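Local coordinates for protein tubulin-binding cofactor A (Leishmania major, PDB 4CQI) that probably acts early in the tubulin folding pathway, capturing beta-tubulin and stabilising it in a quasi-native conformation, at residues A[88-99]-A[115-126]. Numbering follows the deposited sequence.
Sequences IMASVKDLSDYL and ARATMADGQAAV
Met119 enters a pocket formed by Val92, Leu95, Ser96 and Leu99, a clear example of knobs-into-holes packing between two antiparallel helices. The extended chi2 (-173°) carries Met119 SD out between Leu95 and Ser96, and the bend at chi3 then turns CE toward Leu99. Along the way Met119 CG meets the Leu95 CD2 methyl at 3.6 Å, the two side chains slanting across each other, while its SD lies 4.0 Å from Leu95 CG. At the far end Met119 CE and Leu99 CD1 meet tip to tip at 3.5 Å, closer than ordinary van der Waals contact. Leu95 CD2 and Leu99 CD1 also both lie against the Ala115 methyl.

Where the backbones come near at the other end, Gly122 puts no side chain between the helices: Ile88 CG2 rests 3.8 Å from Gly122 CA, against bare main chain. The Ile88 CD1 methyl extends on to Ala125 and Val126.

A more open flank is built from long side chains. The bend at chi2 sets Met89 SD 3.9 Å from Val126 CG2, an end-on meeting of tips, and the bend at chi3 keeps CE against the same methyl. Gln123 starts out pointing away but folds back at chi2 (-77°), so that its side chain crosses that of Met89 at about a right angle, with OE1 near Met89 CE, and Gln123 NE2 approaches Val92 CG1 at 4.1 Å; these are van der Waals contacts.

The interface thus seats the C-terminal helix 109-125 against the C-terminal part of helix 67-100, the segment axes 9.9 Å apart and inclined at 151°. Helix 23-62 packs against another face of helix 67-100, where Ile88 touches Leu42 and Leu95 touches Leu28, so the same residues link all three helices of the bundle.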
loop_
_atom_site.group_PDB
_atom_site.type_symbol
_atom_site.label_atom_id
_atom_site.label_comp_id
_atom_site.label_asym_id
_atom_site.label_seq_id
_atom_site.Cartn_x
_atom_site.Cartn_y
_atom_site.Cartn_z
ATOM N N ILE A 88 1.062 -3.021 -3.601
ATOM C CA ILE A 88 -0.095 -2.381 -4.213
ATOM C C ILE A 88 -0.289 -2.932 -5.590
ATOM O O ILE A 88 -1.391 -3.358 -5.956
ATOM C CB ILE A 88 0.029 -0.848 -4.324
ATOM C CG1 ILE A 88 -0.020 -0.203 -2.927
ATOM C CG2 ILE A 88 -1.097 -0.281 -5.192
ATOM C CD1 ILE A 88 0.505 1.251 -2.909
ATOM N N MET A 89 0.791 -2.944 -6.389
ATOM C CA MET A 89 0.655 -3.433 -7.753
ATOM C C MET A 89 0.219 -4.889 -7.840
ATOM O O MET A 89 -0.574 -5.213 -8.713
ATOM C CB MET A 89 1.933 -3.171 -8.544
ATOM C CG MET A 89 2.286 -1.712 -8.702
ATOM S SD MET A 89 1.141 -0.783 -9.743
ATOM C CE MET A 89 -0.167 -0.363 -8.678
ATOM N N ALA A 90 0.702 -5.749 -6.959
ATOM C CA ALA A 90 0.307 -7.160 -6.970
ATOM C C ALA A 90 -1.186 -7.301 -6.619
ATOM O O ALA A 90 -1.915 -8.111 -7.231
ATOM C CB ALA A 90 1.178 -7.993 -6.010
ATOM N N SER A 91 -1.645 -6.455 -5.706
ATOM C CA SER A 91 -3.059 -6.434 -5.300
ATOM C C SER A 91 -3.975 -5.888 -6.406
ATOM O O SER A 91 -5.094 -6.400 -6.629
ATOM C CB SER A 91 -3.168 -5.634 -3.978
ATOM O OG SER A 91 -4.501 -5.625 -3.512
ATOM N N VAL A 92 -3.512 -4.872 -7.112
ATOM C CA VAL A 92 -4.245 -4.299 -8.243
ATOM C C VAL A 92 -4.438 -5.354 -9.327
ATOM O O VAL A 92 -5.553 -5.514 -9.854
ATOM C CB VAL A 92 -3.575 -3.034 -8.811
ATOM C CG1 VAL A 92 -4.201 -2.635 -10.171
ATOM C CG2 VAL A 92 -3.657 -1.865 -7.811
ATOM N N LYS A 93 -3.362 -6.084 -9.642
ATOM C CA LYS A 93 -3.417 -7.171 -10.660
ATOM C C LYS A 93 -4.334 -8.323 -10.282
ATOM O O LYS A 93 -5.094 -8.815 -11.131
ATOM C CB LYS A 93 -2.020 -7.743 -10.944
ATOM C CG LYS A 93 -1.962 -8.810 -12.027
ATOM C CD LYS A 93 -2.296 -8.222 -13.382
ATOM C CE LYS A 93 -2.010 -9.191 -14.546
ATOM N NZ LYS A 93 -2.652 -8.636 -15.791
ATOM N N ASP A 94 -4.294 -8.717 -9.019
ATOM C CA ASP A 94 -5.156 -9.746 -8.502
ATOM C C ASP A 94 -6.639 -9.357 -8.628
ATOM O O ASP A 94 -7.484 -10.171 -9.080
ATOM C CB ASP A 94 -4.803 -10.042 -7.055
ATOM C CG ASP A 94 -5.562 -11.228 -6.504
ATOM O OD1 ASP A 94 -5.388 -12.353 -7.053
ATOM O OD2 ASP A 94 -6.269 -11.077 -5.495
ATOM N N LEU A 95 -6.946 -8.111 -8.271
ATOM C CA LEU A 95 -8.307 -7.602 -8.331
ATOM C C LEU A 95 -8.737 -7.484 -9.746
ATOM O O LEU A 95 -9.832 -7.919 -10.128
ATOM C CB LEU A 95 -8.417 -6.245 -7.578
ATOM C CG LEU A 95 -9.753 -5.523 -7.513
ATOM C CD1 LEU A 95 -10.902 -6.407 -6.991
ATOM C CD2 LEU A 95 -9.631 -4.223 -6.697
ATOM N N SER A 96 -7.887 -6.901 -10.578
ATOM C CA SER A 96 -8.164 -6.770 -11.981
ATOM C C SER A 96 -8.426 -8.116 -12.701
ATOM O O SER A 96 -9.375 -8.237 -13.512
ATOM C CB SER A 96 -6.983 -6.062 -12.666
ATOM O OG SER A 96 -7.250 -5.895 -14.049
ATOM N N ASP A 97 -7.596 -9.103 -12.411
ATOM C CA ASP A 97 -7.812 -10.480 -12.905
ATOM C C ASP A 97 -9.165 -11.022 -12.432
ATOM O O ASP A 97 -9.882 -11.596 -13.220
ATOM C CB ASP A 97 -6.712 -11.421 -12.416
ATOM C CG ASP A 97 -5.382 -11.239 -13.178
ATOM O OD1 ASP A 97 -5.306 -10.440 -14.137
ATOM O OD2 ASP A 97 -4.407 -11.899 -12.763
ATOM N N TYR A 98 -9.496 -10.863 -11.151
ATOM C CA TYR A 98 -10.754 -11.380 -10.594
ATOM C C TYR A 98 -11.958 -10.766 -11.294
ATOM O O TYR A 98 -12.945 -11.466 -11.589
ATOM C CB TYR A 98 -10.862 -11.132 -9.084
ATOM C CG TYR A 98 -11.973 -11.943 -8.444
ATOM C CD1 TYR A 98 -11.874 -13.313 -8.350
ATOM C CD2 TYR A 98 -13.141 -11.339 -7.969
ATOM C CE1 TYR A 98 -12.869 -14.076 -7.816
ATOM C CE2 TYR A 98 -14.145 -12.091 -7.421
ATOM C CZ TYR A 98 -14.018 -13.474 -7.354
ATOM O OH TYR A 98 -15.013 -14.258 -6.801
ATOM N N LEU A 99 -11.874 -9.464 -11.550
ATOM C CA LEU A 99 -12.934 -8.747 -12.254
ATOM C C LEU A 99 -13.141 -9.242 -13.678
ATOM O O LEU A 99 -14.235 -9.087 -14.221
ATOM C CB LEU A 99 -12.720 -7.233 -12.234
ATOM C CG LEU A 99 -12.929 -6.557 -10.869
ATOM C CD1 LEU A 99 -12.346 -5.154 -10.892
ATOM C CD2 LEU A 99 -14.435 -6.454 -10.515
ATOM N N ALA A 115 -14.461 -0.946 -6.413
ATOM C CA ALA A 115 -13.276 -1.704 -6.856
ATOM C C ALA A 115 -12.499 -0.888 -7.911
ATOM O O ALA A 115 -11.259 -0.730 -7.836
ATOM C CB ALA A 115 -13.685 -3.075 -7.429
ATOM N N ARG A 116 -13.205 -0.316 -8.890
ATOM C CA ARG A 116 -12.539 0.525 -9.878
ATOM C C ARG A 116 -11.906 1.794 -9.266
ATOM O O ARG A 116 -10.776 2.170 -9.625
ATOM C CB ARG A 116 -13.478 0.887 -11.018
ATOM C CG ARG A 116 -13.893 -0.327 -11.840
ATOM C CD ARG A 116 -14.591 0.094 -13.134
ATOM N NE ARG A 116 -16.049 0.106 -13.017
ATOM C CZ ARG A 116 -16.840 -0.952 -13.204
ATOM N NH1 ARG A 116 -16.338 -2.154 -13.518
ATOM N NH2 ARG A 116 -18.154 -0.801 -13.075
ATOM N N ALA A 117 -12.620 2.473 -8.366
ATOM C CA ALA A 117 -12.055 3.647 -7.659
ATOM C C ALA A 117 -10.761 3.329 -6.874
ATOM O O ALA A 117 -9.781 4.114 -6.884
ATOM C CB ALA A 117 -13.117 4.277 -6.720
ATOM N N THR A 118 -10.760 2.169 -6.232
ATOM C CA THR A 118 -9.655 1.751 -5.345
ATOM C C THR A 118 -8.454 1.376 -6.204
ATOM O O THR A 118 -7.323 1.754 -5.883
ATOM C CB THR A 118 -10.083 0.575 -4.444
ATOM O OG1 THR A 118 -11.250 0.950 -3.704
ATOM C CG2 THR A 118 -8.998 0.201 -3.433
ATOM N N MET A 119 -8.683 0.676 -7.330
ATOM C CA MET A 119 -7.596 0.469 -8.307
ATOM C C MET A 119 -7.016 1.777 -8.820
ATOM O O MET A 119 -5.787 1.934 -8.865
ATOM C CB MET A 119 -8.061 -0.429 -9.474
ATOM C CG MET A 119 -8.343 -1.848 -9.042
ATOM S SD MET A 119 -8.687 -2.981 -10.426
ATOM C CE MET A 119 -10.274 -2.384 -10.925
ATOM N N ALA A 120 -7.875 2.725 -9.190
ATOM C CA ALA A 120 -7.400 4.047 -9.624
ATOM C C ALA A 120 -6.595 4.762 -8.529
ATOM O O ALA A 120 -5.540 5.331 -8.827
ATOM C CB ALA A 120 -8.544 4.911 -10.121
ATOM N N ASP A 121 -7.051 4.695 -7.273
ATOM C CA ASP A 121 -6.270 5.201 -6.118
ATOM C C ASP A 121 -4.899 4.534 -5.992
ATOM O O ASP A 121 -3.902 5.219 -5.718
ATOM C CB ASP A 121 -7.011 5.035 -4.776
ATOM C CG ASP A 121 -8.252 5.908 -4.656
ATOM O OD1 ASP A 121 -8.371 6.926 -5.367
ATOM O OD2 ASP A 121 -9.119 5.577 -3.813
ATOM N N GLY A 122 -4.825 3.219 -6.204
ATOM C CA GLY A 122 -3.511 2.504 -6.186
ATOM C C GLY A 122 -2.559 2.944 -7.298
ATOM O O GLY A 122 -1.389 3.226 -7.047
ATOM N N GLN A 123 -3.078 3.052 -8.520
ATOM C CA GLN A 123 -2.293 3.521 -9.648
ATOM C C GLN A 123 -1.804 4.946 -9.430
ATOM O O GLN A 123 -0.682 5.290 -9.795
ATOM C CB GLN A 123 -3.128 3.504 -10.918
ATOM C CG GLN A 123 -3.589 2.134 -11.350
ATOM C CD GLN A 123 -2.501 1.335 -12.000
ATOM O OE1 GLN A 123 -1.305 1.657 -11.893
ATOM N NE2 GLN A 123 -2.906 0.323 -12.743
ATOM N N ALA A 124 -2.657 5.782 -8.856
ATOM C CA ALA A 124 -2.269 7.157 -8.513
ATOM C C ALA A 124 -1.164 7.153 -7.463
ATOM O O ALA A 124 -0.191 7.896 -7.564
ATOM C CB ALA A 124 -3.466 7.928 -8.009
ATOM N N ALA A 125 -1.309 6.296 -6.468
ATOM C CA ALA A 125 -0.340 6.253 -5.362
ATOM C C ALA A 125 1.066 5.894 -5.825
ATOM O O ALA A 125 2.040 6.446 -5.321
ATOM C CB ALA A 125 -0.831 5.328 -4.262
ATOM N N VAL A 126 1.188 4.995 -6.787
ATOM C CA VAL A 126 2.476 4.725 -7.446
ATOM C C VAL A 126 2.564 5.777 -8.559
ATOM O O VAL A 126 1.822 6.746 -8.517
ATOM C CB VAL A 126 2.576 3.239 -7.910
ATOM C CG1 VAL A 126 2.094 2.315 -6.781
ATOM C CG2 VAL A 126 1.777 3.012 -9.185
#